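Long-range contacts in immunoreactive 84kD antigen PG93 (Porphyromonas gingivalis, PDB 5M11), which serves as an essential bacterial surface component of the type-IX secretion system and binds zinc and calcium ions: residues A[24-29]-A[66-70]; A[80-86]-A[97-102]; A[113-118]-A[149-155]; A[119-123]-A[132-136]. All coordinates share one frame; numbering follows the deposited sequence.

Contact 1 (A[24-29]-A[66-70])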
loop_
_atom_site.group_PDB
_atom_site.type_symbol
_atom_site.label_atom_id
_atom_site.label_comp_id
_atom_site.label_asym_id
_atom_site.label_seq_id
_atom_site.Cartn_x
_atom_site.Cartn_y
_atom_site.Cartn_z
ATOM N N LYS A 24 -10.875 2.633 14.741
ATOM C CA LYS A 24 -11.963 3.610 14.908
ATOM C C LYS A 24 -13.321 3.009 14.534
ATOM O O LYS A 24 -13.373 2.069 13.733
ATOM C CB LYS A 24 -11.703 4.868 14.060
ATOM C CG LYS A 24 -11.029 5.989 14.844
ATOM C CD LYS A 24 -9.666 6.320 14.297
ATOM C CE LYS A 24 -8.930 7.297 15.168
ATOM N NZ LYS A 24 -7.493 7.343 14.784
ATOM N N ALA A 25 -14.411 3.561 15.116
ATOM C CA ALA A 25 -15.799 3.122 14.949
ATOM C C ALA A 25 -16.756 4.289 15.136
ATOM O O ALA A 25 -16.571 5.093 16.056
ATOM C CB ALA A 25 -16.118 2.032 15.953
ATOM N N VAL A 26 -17.762 4.402 14.249
ATOM C CA VAL A 26 -18.779 5.466 14.236
ATOM C C VAL A 26 -20.159 4.834 13.990
ATOM O O VAL A 26 -20.305 4.056 13.032
ATOM C CB VAL A 26 -18.458 6.548 13.144
ATOM C CG1 VAL A 26 -19.635 7.493 12.894
ATOM C CG2 VAL A 26 -17.203 7.339 13.464
ATOM N N GLU A 27 -21.174 5.206 14.805
ATOM C CA GLU A 27 -22.550 4.743 14.601
ATOM C C GLU A 27 -23.315 5.696 13.669
ATOM O O GLU A 27 -23.296 6.905 13.882
ATOM C CB GLU A 27 -23.318 4.588 15.929
ATOM C CG GLU A 27 -24.625 3.823 15.752
ATOM C CD GLU A 27 -25.671 3.978 16.835
ATOM O OE1 GLU A 27 -25.283 4.153 18.012
ATOM O OE2 GLU A 27 -26.877 3.870 16.515
ATOM N N THR A 28 -24.005 5.125 12.658
ATOM C CA THR A 28 -24.863 5.767 11.640
ATOM C C THR A 28 -26.280 5.212 11.871
ATOM O O THR A 28 -26.353 4.068 12.321
ATOM C CB THR A 28 -24.261 5.448 10.238
ATOM O OG1 THR A 28 -23.148 6.318 10.010
ATOM C CG2 THR A 28 -25.274 5.509 9.070
ATOM N N PRO A 29 -27.405 5.937 11.586
ATOM C CA PRO A 29 -28.749 5.351 11.818
ATOM C C PRO A 29 -28.944 3.951 11.234
ATOM O O PRO A 29 -29.574 3.139 11.897
ATOM C CB PRO A 29 -29.700 6.347 11.154
ATOM C CG PRO A 29 -28.976 7.641 11.219
ATOM C CD PRO A 29 -27.517 7.312 11.062
ATOM N N SER A 66 -7.400 8.913 8.939
ATOM C CA SER A 66 -6.848 9.225 10.255
ATOM C C SER A 66 -7.943 9.342 11.329
ATOM O O SER A 66 -7.620 9.320 12.514
ATOM C CB SER A 66 -6.052 10.528 10.172
ATOM O OG SER A 66 -5.496 10.970 11.401
ATOM N N SER A 67 -9.217 9.487 10.935
ATOM C CA SER A 67 -10.381 9.620 11.835
ATOM C C SER A 67 -11.670 9.897 11.045
ATOM O O SER A 67 -11.619 10.388 9.914
ATOM C CB SER A 67 -10.164 10.750 12.839
ATOM O OG SER A 67 -11.287 10.888 13.685
ATOM N N ILE A 68 -12.826 9.641 11.677
ATOM C CA ILE A 68 -14.152 9.874 11.094
ATOM C C ILE A 68 -15.167 10.324 12.152
ATOM O O ILE A 68 -14.975 10.075 13.346
ATOM C CB ILE A 68 -14.677 8.610 10.359
ATOM C CG1 ILE A 68 -14.425 7.311 11.174
ATOM C CG2 ILE A 68 -14.127 8.529 8.933
ATOM C CD1 ILE A 68 -15.239 6.050 10.686
ATOM N N ALA A 69 -16.261 10.960 11.709
ATOM C CA ALA A 69 -17.384 11.342 12.578
ATOM C C ALA A 69 -18.639 11.617 11.734
ATOM O O ALA A 69 -18.516 11.972 10.559
ATOM C CB ALA A 69 -17.035 12.530 13.452
ATOM N N TYR A 70 -19.840 11.411 12.318
ATOM C CA TYR A 70 -21.117 11.546 11.623
ATOM C C TYR A 70 -21.919 12.745 12.108
ATOM O O TYR A 70 -22.000 13.012 13.301
ATOM C CB TYR A 70 -21.930 10.247 11.808
ATOM C CG TYR A 70 -23.326 10.228 11.217
ATOM C CD1 TYR A 70 -23.525 10.053 9.844
ATOM C CD2 TYR A 70 -24.451 10.279 12.035
ATOM C CE1 TYR A 70 -24.810 10.013 9.298
ATOM C CE2 TYR A 70 -25.737 10.248 11.502
ATOM C CZ TYR A 70 -25.916 10.121 10.129
ATOM O OH TYR A 70 -27.199 10.055 9.618
#

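Contact 2 (A[80-86]-A[97-102])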
loop_
_atom_site.group_PDB
_atom_site.type_symbol
_atom_site.label_atom_id
_atom_site.label_comp_id
_atom_site.label_asym_id
_atom_site.label_seq_id
_atom_site.Cartn_x
_atom_site.Cartn_y
_atom_site.Cartn_z
ATOM N N TYR A 80 -11.478 12.477 7.792
ATOM C CA TYR A 80 -10.229 13.220 7.905
ATOM C C TYR A 80 -9.062 12.255 7.627
ATOM O O TYR A 80 -8.943 11.184 8.229
ATOM C CB TYR A 80 -10.092 13.949 9.263
ATOM C CG TYR A 80 -8.803 14.726 9.395
ATOM C CD1 TYR A 80 -8.722 16.048 8.982
ATOM C CD2 TYR A 80 -7.648 14.123 9.895
ATOM C CE1 TYR A 80 -7.524 16.764 9.072
ATOM C CE2 TYR A 80 -6.442 14.822 9.983
ATOM C CZ TYR A 80 -6.380 16.141 9.555
ATOM O OH TYR A 80 -5.194 16.826 9.610
ATOM N N TYR A 81 -8.210 12.673 6.697
ATOM C CA TYR A 81 -7.055 11.920 6.211
ATOM C C TYR A 81 -5.755 12.300 6.914
ATOM O O TYR A 81 -5.609 13.430 7.359
ATOM C CB TYR A 81 -6.903 12.161 4.701
ATOM C CG TYR A 81 -8.054 11.600 3.900
ATOM C CD1 TYR A 81 -8.066 10.264 3.502
ATOM C CD2 TYR A 81 -9.143 12.395 3.557
ATOM C CE1 TYR A 81 -9.126 9.737 2.771
ATOM C CE2 TYR A 81 -10.210 11.881 2.818
ATOM C CZ TYR A 81 -10.195 10.550 2.426
ATOM O OH TYR A 81 -11.225 10.042 1.677
ATOM N N ALA A 82 -4.794 11.359 6.964
ATOM C CA ALA A 82 -3.453 11.541 7.535
ATOM C C ALA A 82 -2.711 12.709 6.855
ATOM O O ALA A 82 -1.904 13.381 7.482
ATOM C CB ALA A 82 -2.651 10.259 7.375
ATOM N N SER A 83 -3.017 12.961 5.586
ATOM C CA SER A 83 -2.407 14.020 4.805
ATOM C C SER A 83 -3.008 15.410 5.102
ATOM O O SER A 83 -2.663 16.378 4.414
ATOM C CB SER A 83 -2.574 13.704 3.323
ATOM O OG SER A 83 -3.925 13.844 2.907
ATOM N N GLY A 84 -3.936 15.493 6.047
ATOM C CA GLY A 84 -4.635 16.735 6.341
ATOM C C GLY A 84 -5.871 16.968 5.483
ATOM O O GLY A 84 -6.644 17.905 5.735
ATOM N N ASN A 85 -6.087 16.119 4.476
ATOM C CA ASN A 85 -7.258 16.220 3.605
ATOM C C ASN A 85 -8.561 15.847 4.325
ATOM O O ASN A 85 -8.549 15.075 5.287
ATOM C CB ASN A 85 -7.082 15.309 2.401
ATOM C CG ASN A 85 -7.612 15.862 1.114
ATOM O OD1 ASN A 85 -8.484 16.738 1.070
ATOM N ND2 ASN A 85 -7.110 15.325 0.031
ATOM N N ILE A 86 -9.680 16.384 3.835
ATOM C CA ILE A 86 -11.035 16.151 4.343
ATOM C C ILE A 86 -11.968 15.813 3.179
ATOM O O ILE A 86 -11.897 16.424 2.095
ATOM C CB ILE A 86 -11.554 17.395 5.118
ATOM C CG1 ILE A 86 -10.790 17.631 6.447
ATOM C CG2 ILE A 86 -13.060 17.347 5.346
ATOM C CD1 ILE A 86 -10.593 19.064 6.778
ATOM N N ASN A 97 -14.782 17.287 -1.479
ATOM C CA ASN A 97 -13.426 17.498 -0.965
ATOM C C ASN A 97 -13.255 18.841 -0.240
ATOM O O ASN A 97 -13.796 19.852 -0.685
ATOM C CB ASN A 97 -12.389 17.380 -2.102
ATOM C CG ASN A 97 -10.991 16.980 -1.664
ATOM O OD1 ASN A 97 -9.984 17.367 -2.279
ATOM N ND2 ASN A 97 -10.887 16.175 -0.603
ATOM N N VAL A 98 -12.494 18.855 0.865
ATOM C CA VAL A 98 -12.164 20.082 1.605
ATOM C C VAL A 98 -10.619 20.046 1.795
ATOM O O VAL A 98 -10.127 19.577 2.834
ATOM C CB VAL A 98 -12.975 20.249 2.931
ATOM C CG1 VAL A 98 -12.751 21.615 3.547
ATOM C CG2 VAL A 98 -14.475 20.014 2.722
ATOM N N PRO A 99 -9.829 20.455 0.755
ATOM C CA PRO A 99 -8.358 20.307 0.834
ATOM C C PRO A 99 -7.573 21.471 1.446
ATOM O O PRO A 99 -6.338 21.448 1.372
ATOM C CB PRO A 99 -7.956 20.154 -0.628
ATOM C CG PRO A 99 -8.976 20.906 -1.386
ATOM C CD PRO A 99 -10.240 20.959 -0.576
ATOM N N ALA A 100 -8.263 22.472 2.033
ATOM C CA ALA A 100 -7.656 23.672 2.638
ATOM C C ALA A 100 -6.516 23.363 3.615
ATOM O O ALA A 100 -5.497 24.053 3.548
ATOM C CB ALA A 100 -8.715 24.491 3.350
ATOM N N LEU A 101 -6.670 22.335 4.506
ATOM C CA LEU A 101 -5.647 21.996 5.500
ATOM C C LEU A 101 -4.459 21.343 4.861
ATOM O O LEU A 101 -3.343 21.711 5.204
ATOM C CB LEU A 101 -6.179 21.108 6.641
ATOM C CG LEU A 101 -7.181 21.760 7.623
ATOM C CD1 LEU A 101 -7.697 20.751 8.623
ATOM C CD2 LEU A 101 -6.555 22.918 8.378
ATOM N N LYS A 102 -4.681 20.387 3.936
ATOM C CA LYS A 102 -3.615 19.673 3.234
ATOM C C LYS A 102 -2.802 20.659 2.363
ATOM O O LYS A 102 -1.558 20.565 2.305
ATOM C CB LYS A 102 -4.221 18.534 2.381
ATOM C CG LYS A 102 -3.305 17.936 1.299
ATOM C CD LYS A 102 -4.067 17.143 0.230
ATOM C CE LYS A 102 -4.728 17.989 -0.842
ATOM N NZ LYS A 102 -3.765 18.460 -1.875
#

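Contact 3 (A[113-118]-A[149-155])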
loop_
_atom_site.group_PDB
_atom_site.type_symbol
_atom_site.label_atom_id
_atom_site.label_comp_id
_atom_site.label_asym_id
_atom_site.label_seq_id
_atom_site.Cartn_x
_atom_site.Cartn_y
_atom_site.Cartn_z
ATOM N N ASN A 113 -6.341 15.239 17.033
ATOM C CA ASN A 113 -6.551 14.823 18.414
ATOM C C ASN A 113 -8.046 14.688 18.687
ATOM O O ASN A 113 -8.448 13.787 19.419
ATOM C CB ASN A 113 -5.887 15.826 19.387
ATOM C CG ASN A 113 -4.432 16.162 19.076
ATOM O OD1 ASN A 113 -3.559 15.287 18.900
ATOM N ND2 ASN A 113 -4.136 17.450 19.008
ATOM N N ARG A 114 -8.880 15.571 18.091
ATOM C CA ARG A 114 -10.334 15.525 18.285
ATOM C C ARG A 114 -11.090 15.980 17.031
ATOM O O ARG A 114 -10.729 16.981 16.402
ATOM C CB ARG A 114 -10.758 16.371 19.513
ATOM C CG ARG A 114 -12.217 16.209 19.951
ATOM C CD ARG A 114 -12.531 14.856 20.568
ATOM N NE ARG A 114 -11.908 14.656 21.883
ATOM C CZ ARG A 114 -11.666 13.462 22.426
ATOM N NH1 ARG A 114 -11.981 12.352 21.774
ATOM N NH2 ARG A 114 -11.112 13.371 23.627
ATOM N N LEU A 115 -12.133 15.220 16.674
ATOM C CA LEU A 115 -13.052 15.512 15.578
ATOM C C LEU A 115 -14.413 15.547 16.204
ATOM O O LEU A 115 -15.039 14.511 16.393
ATOM C CB LEU A 115 -12.933 14.468 14.452
ATOM C CG LEU A 115 -13.833 14.518 13.200
ATOM C CD1 LEU A 115 -14.113 15.931 12.731
ATOM C CD2 LEU A 115 -13.212 13.709 12.074
ATOM N N LEU A 116 -14.817 16.732 16.632
ATOM C CA LEU A 116 -16.063 16.972 17.322
ATOM C C LEU A 116 -17.132 17.519 16.372
ATOM O O LEU A 116 -16.972 18.614 15.847
ATOM C CB LEU A 116 -15.784 17.970 18.465
ATOM C CG LEU A 116 -16.963 18.312 19.354
ATOM C CD1 LEU A 116 -17.287 17.167 20.303
ATOM C CD2 LEU A 116 -16.689 19.570 20.121
ATOM N N ILE A 117 -18.232 16.784 16.171
ATOM C CA ILE A 117 -19.343 17.276 15.323
ATOM C C ILE A 117 -20.506 17.764 16.217
ATOM O O ILE A 117 -21.121 16.963 16.936
ATOM C CB ILE A 117 -19.832 16.235 14.284
ATOM C CG1 ILE A 117 -18.720 15.929 13.258
ATOM C CG2 ILE A 117 -21.139 16.709 13.635
ATOM C CD1 ILE A 117 -19.098 15.092 12.104
ATOM N N VAL A 118 -20.765 19.079 16.197
ATOM C CA VAL A 118 -21.860 19.717 16.943
ATOM C C VAL A 118 -22.793 20.327 15.917
ATOM O O VAL A 118 -22.405 21.276 15.241
ATOM C CB VAL A 118 -21.362 20.772 17.966
ATOM C CG1 VAL A 118 -22.514 21.312 18.789
ATOM C CG2 VAL A 118 -20.266 20.217 18.860
ATOM N N LYS A 149 -0.346 23.101 18.367
ATOM C CA LYS A 149 -1.027 21.875 18.752
ATOM C C LYS A 149 -2.119 22.243 19.740
ATOM O O LYS A 149 -1.828 22.938 20.709
ATOM C CB LYS A 149 -0.038 20.842 19.351
ATOM C CG LYS A 149 -0.663 19.478 19.635
ATOM C CD LYS A 149 0.304 18.493 20.220
ATOM C CE LYS A 149 -0.382 17.452 21.082
ATOM N NZ LYS A 149 -0.871 18.017 22.376
ATOM N N VAL A 150 -3.381 21.886 19.413
ATOM C CA VAL A 150 -4.592 22.035 20.231
ATOM C C VAL A 150 -4.971 20.608 20.666
ATOM O O VAL A 150 -5.399 19.798 19.852
ATOM C CB VAL A 150 -5.752 22.781 19.516
ATOM C CG1 VAL A 150 -7.056 22.671 20.311
ATOM C CG2 VAL A 150 -5.393 24.239 19.277
ATOM N N THR A 151 -4.758 20.302 21.936
ATOM C CA THR A 151 -4.970 19.010 22.573
ATOM C C THR A 151 -6.447 18.511 22.484
ATOM O O THR A 151 -6.643 17.319 22.228
ATOM C CB THR A 151 -4.457 19.139 24.000
ATOM O OG1 THR A 151 -3.049 19.386 23.915
ATOM C CG2 THR A 151 -4.733 17.919 24.855
ATOM N N ASP A 152 -7.460 19.371 22.696
ATOM C CA ASP A 152 -8.861 18.931 22.670
ATOM C C ASP A 152 -9.837 20.103 22.496
ATOM O O ASP A 152 -9.438 21.258 22.651
ATOM C CB ASP A 152 -9.209 18.166 23.970
ATOM C CG ASP A 152 -10.177 17.006 23.778
ATOM O OD1 ASP A 152 -11.073 17.108 22.906
ATOM O OD2 ASP A 152 -10.069 16.021 24.520
ATOM N N VAL A 153 -11.106 19.805 22.176
ATOM C CA VAL A 153 -12.116 20.828 22.000
ATOM C C VAL A 153 -13.478 20.333 22.578
ATOM O O VAL A 153 -13.760 19.120 22.620
ATOM C CB VAL A 153 -12.217 21.338 20.515
ATOM C CG1 VAL A 153 -12.682 20.259 19.530
ATOM C CG2 VAL A 153 -13.061 22.615 20.394
ATOM N N ALA A 154 -14.280 21.294 23.074
ATOM C CA ALA A 154 -15.590 21.044 23.626
ATOM C C ALA A 154 -16.512 22.264 23.385
ATOM O O ALA A 154 -16.090 23.412 23.485
ATOM C CB ALA A 154 -15.493 20.717 25.103
ATOM N N LYS A 155 -17.762 21.998 23.030
ATOM C CA LYS A 155 -18.719 23.039 22.774
ATOM C C LYS A 155 -19.668 23.095 23.958
ATOM O O LYS A 155 -20.117 22.059 24.453
ATOM C CB LYS A 155 -19.428 22.750 21.430
ATOM C CG LYS A 155 -20.447 23.763 20.961
ATOM C CD LYS A 155 -19.867 25.062 20.438
ATOM C CE LYS A 155 -20.949 25.891 19.776
ATOM N NZ LYS A 155 -21.952 26.402 20.752
#

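Contact 4 (A[119-123]-A[132-136]). With ZN (zinc ion), chain I.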
loop_
_atom_site.group_PDB
_atom_site.type_symbol
_atom_site.label_atom_id
_atom_site.label_comp_id
_atom_site.label_asym_id
_atom_site.label_seq_id
_atom_site.Cartn_x
_atom_site.Cartn_y
_atom_site.Cartn_z
ATOM N N GLY A 119 -23.968 19.741 15.755
ATOM C CA GLY A 119 -24.953 20.204 14.778
ATOM C C GLY A 119 -24.471 20.113 13.343
ATOM O O GLY A 119 -24.276 19.015 12.810
ATOM N N ASN A 120 -24.258 21.269 12.710
ATOM C CA ASN A 120 -23.816 21.293 11.315
ATOM C C ASN A 120 -22.386 21.889 11.208
ATOM O O ASN A 120 -21.953 22.317 10.130
ATOM C CB ASN A 120 -24.852 22.005 10.406
ATOM C CG ASN A 120 -25.131 23.440 10.754
ATOM O OD1 ASN A 120 -24.400 24.089 11.518
ATOM N ND2 ASN A 120 -26.204 23.979 10.190
ATOM N N ARG A 121 -21.639 21.841 12.322
ATOM C CA ARG A 121 -20.242 22.263 12.345
ATOM C C ARG A 121 -19.403 21.122 12.838
ATOM O O ARG A 121 -19.856 20.363 13.687
ATOM C CB ARG A 121 -19.995 23.517 13.243
ATOM C CG ARG A 121 -20.447 24.867 12.687
ATOM C CD ARG A 121 -19.784 25.304 11.388
ATOM N NE ARG A 121 -20.237 26.631 10.945
ATOM C CZ ARG A 121 -21.223 26.859 10.076
ATOM N NH1 ARG A 121 -21.545 28.101 9.741
ATOM N NH2 ARG A 121 -21.899 25.844 9.541
ATOM N N ALA A 122 -18.169 21.016 12.346
ATOM C CA ALA A 122 -17.200 20.060 12.863
ATOM C C ALA A 122 -16.004 20.849 13.351
ATOM O O ALA A 122 -15.603 21.810 12.687
ATOM C CB ALA A 122 -16.804 19.053 11.816
ATOM N N TYR A 123 -15.492 20.520 14.543
ATOM C CA TYR A 123 -14.331 21.181 15.127
ATOM C C TYR A 123 -13.219 20.210 15.123
ATOM O O TYR A 123 -13.336 19.141 15.725
ATOM C CB TYR A 123 -14.606 21.677 16.544
ATOM C CG TYR A 123 -15.801 22.586 16.617
ATOM C CD1 TYR A 123 -15.665 23.964 16.463
ATOM C CD2 TYR A 123 -17.079 22.070 16.785
ATOM C CE1 TYR A 123 -16.776 24.803 16.463
ATOM C CE2 TYR A 123 -18.192 22.897 16.804
ATOM C CZ TYR A 123 -18.035 24.266 16.661
ATOM O OH TYR A 123 -19.139 25.064 16.709
ATOM N N VAL A 132 -12.667 25.050 12.082
ATOM C CA VAL A 132 -14.126 24.977 12.049
ATOM C C VAL A 132 -14.507 24.584 10.636
ATOM O O VAL A 132 -14.224 25.316 9.670
ATOM C CB VAL A 132 -14.859 26.259 12.512
ATOM C CG1 VAL A 132 -16.349 26.010 12.642
ATOM C CG2 VAL A 132 -14.311 26.735 13.827
ATOM N N LEU A 133 -15.139 23.425 10.526
ATOM C CA LEU A 133 -15.564 22.926 9.254
ATOM C C LEU A 133 -17.058 23.092 9.118
ATOM O O LEU A 133 -17.817 22.764 10.044
ATOM C CB LEU A 133 -15.129 21.468 9.105
ATOM C CG LEU A 133 -15.700 20.619 7.991
ATOM C CD1 LEU A 133 -15.337 21.154 6.630
ATOM C CD2 LEU A 133 -15.208 19.203 8.146
ATOM N N ASP A 134 -17.468 23.666 7.967
ATOM C CA ASP A 134 -18.856 23.829 7.599
ATOM C C ASP A 134 -19.172 22.610 6.712
ATOM O O ASP A 134 -18.858 22.575 5.520
ATOM C CB ASP A 134 -19.111 25.190 6.932
ATOM C CG ASP A 134 -20.540 25.457 6.496
ATOM O OD1 ASP A 134 -21.358 24.508 6.501
ATOM O OD2 ASP A 134 -20.840 26.609 6.129
ATOM N N VAL A 135 -19.726 21.581 7.352
ATOM C CA VAL A 135 -20.062 20.305 6.758
ATOM C C VAL A 135 -21.049 20.482 5.585
ATOM O O VAL A 135 -20.758 19.968 4.516
ATOM C CB VAL A 135 -20.588 19.329 7.841
ATOM C CG1 VAL A 135 -20.888 17.955 7.238
ATOM C CG2 VAL A 135 -19.599 19.213 9.015
ATOM N N ALA A 136 -22.169 21.219 5.749
ATOM C CA ALA A 136 -23.142 21.419 4.647
ATOM C C ALA A 136 -22.533 22.044 3.396
ATOM O O ALA A 136 -22.895 21.651 2.294
ATOM C CB ALA A 136 -24.292 22.296 5.108
HETATM ZN ZN ZN I . -22.890 27.024 5.798
#

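Contact 1 (A[24-29]-A[66-70])
Lys24 NZ donates to the backbone oxygen Ser66 O at 3.0 Å, tying together two neighbouring blades of the N-terminal beta-propeller. Strands 22-27 and 65-71 each begin a four-stranded antiparallel blade. Where they meet, their axes run nearly parallel (9°) and come within 6.9 Å. That is too far apart for backbone pairing, so side chains bridge the gap. The lysine ammonium stands above the plane of the Ser66 carbonyl, 41° out of it. It reaches the oxygen through a chain that bends once, at chi2, and then runs extended. Ser66 and Ser67 both face Tyr80 in a classic beta bulge within their own blade.

In the middle of the interface Val26 forks over the second strand. Its CG2 packs on Ile68 CG1 at 3.6 Å, while CG1 goes the other way, to Tyr70 CB at 3.7 Å. Ile68 carries the apolar layer further, onto Phe33 and Val35 of the first blade. Glu27 turns from this interface, and its carboxylate is held by Lys45, Ser278 and the backbone N of Met275.

Tyr70 closes the far end. With CG anti to the backbone N (chi1 177°), its ring runs past Val26 to the loop residues Thr28 and Pro29. The hydroxyl of Thr28 lies over one ring face, OG1 being 3.8 Å from Tyr70 CD1. Pro29 comes in obliquely beyond it, at the phenol end of the ring, with its CD 3.4 Å from Tyr70 CZ.

Contact 2 (A[80-86]-A[97-102])
Leu101 pushes its side chain into a hollow formed by Tyr80, Gly84 and Ile86, at the outer part of a propeller blade where a type I turn (Tyr81 to Gly84) meets the short, weakly bonded helical turn 100-103. The leucine CB rests on the backbone oxygen of Gly84. Farther out, Leu101 CD1 rests on both Ile86 CD1, 3.8 Å away, and the edge of the Tyr80 ring, 4.0 Å from CE1. Gly84 carries no side chain, and the CA atoms of Gly84 and Lys102 come to 4.4 Å. Its phi is positive (87°), a backbone conformation that suits glycine.

Lys102 flanks the turn. Its CB and CG lie over Ser83 O, and its CD and CE run alongside the Asn85 amide, pointing the same way. Ile86 CG2 meets Val98 CB obliquely at 3.8 Å. Leu133 and Ile140 of the next blade touch both of these branched side chains.

The polar side of the joint is built from two asparagines with amide planes 54° apart. Asp62 takes the Asn85 ND2 group, and Asp87 accepts from Asn97 ND2. The strands themselves are tied by Val98 N to Ile86 O at 2.8 Å. Across the asparagine pair, Asn97 ND2 approaches Asn85 OD1 from above its carbonyl plane, making a 3.0 Å bond bent to 133° at the hydrogen.

Contact 3 (A[113-118]-A[149-155])
Two consecutive propeller blades meet here through their first strands, 112-118 and 150-155, which run almost parallel (12°) with axes 7.0 Å apart at closest. Each strand carries a classic beta bulge at its start: Asn113 and Arg114 both face Ala125, and Thr151 and Asp152 both face Leu164. The two bulges lie next to each other across the interface, and their side chains make its polar bonds.

Arg114 holds Asp152 side-on with two nitrogens. Arg114 NE donates to Asp152 OD1 at 2.8 Å, and Arg114 NH2 to Asp152 OD2 at 3.0 Å. Both oxygens are met on their syn side and lie near the guanidinium plane, although the carboxylate itself is turned 32° from it. Bends at chi2 and chi3 fold the arginine back so that its NE edge faces the acid. Asp152 OD1 accepts a second hydrogen bond, from Val153 N, on its anti lone pair at 2.8 Å. Next to this pair, Asn113 ND2 reaches Val150 O at 2.8 Å, with the oxygen near the plane of the amide.

Farther along, the contact turns apolar. Leu116 CB packs on Val153 CG1, and Val118 CG2 meets the aliphatic part of Lys155, 3.7 Å from its CB.

Asp152 OD2 also accepts from Leu199 N on the first strand of the following blade, so the buried carboxylate joins three blades. With two arginine N-H groups and two backbone N-H groups around it, it is probably ionised, and its rotation is fixed by bonds on both oxygens.

Contact 4 (A[119-123]-A[132-136])
Arg121, Ala122 and Val132 bury the most surface where strands 121-126 and 129-134 form the antiparallel beta hairpin in the middle of a propeller blade. Ala122 supplies the backbone pairing: its N gives to Leu133 O at 2.9 Å, and its O receives Leu133 N at 2.7 Å in a nearly straight bond (174°). On the sheet face it shares with Leu133, the small Ala122 CB packs against Leu133 CB and Val135 CG2, each at 4.0 Å.

Val132 lies on the other face between two long neighbours. Its CG1 touches Arg121 CD at 3.7 Å and approaches Tyr123 CE1 obliquely, with the valine and tyrosine side by side. The tyrosine hydroxyl bonds to Glu174.

Arg121 bends at chi2 (-61°), which brings its guanidinium over Asp134. The two flat groups are stacked, 28° from parallel. NH2 is 3.4 Å from Asp134 OD1, but the oxygen lies well out of the guanidinium plane, so the pairing is one of charge alone. The carboxylate also serves a metal site: Glu137 binds the same zinc ion, and Asp134 OD2 coordinates it at 2.1 Å.

Overall arrangement
The four contacts step through consecutive blades of the N-terminal propeller. Contacts 1 and 3 each join the first strands of adjacent blades, and between them the same kind of packing continues: Ile117 CD1 lies 3.5 Å from Ala69 C. Contact 2 lies in the blade that strand 65-71 begins, so it shares that sheet with contact 1. Contact 4 is nested within the loop closed by contact 3, with centres about 12 Å apart. Contacts 2 and 4 meet across that same blade interface, farther out, where Ile86 CG2 is 4.0 Å from Leu133 CD2. The zinc ion belongs to contact 4. The side chain of Val98 is about 11 Å from the bound zinc ion.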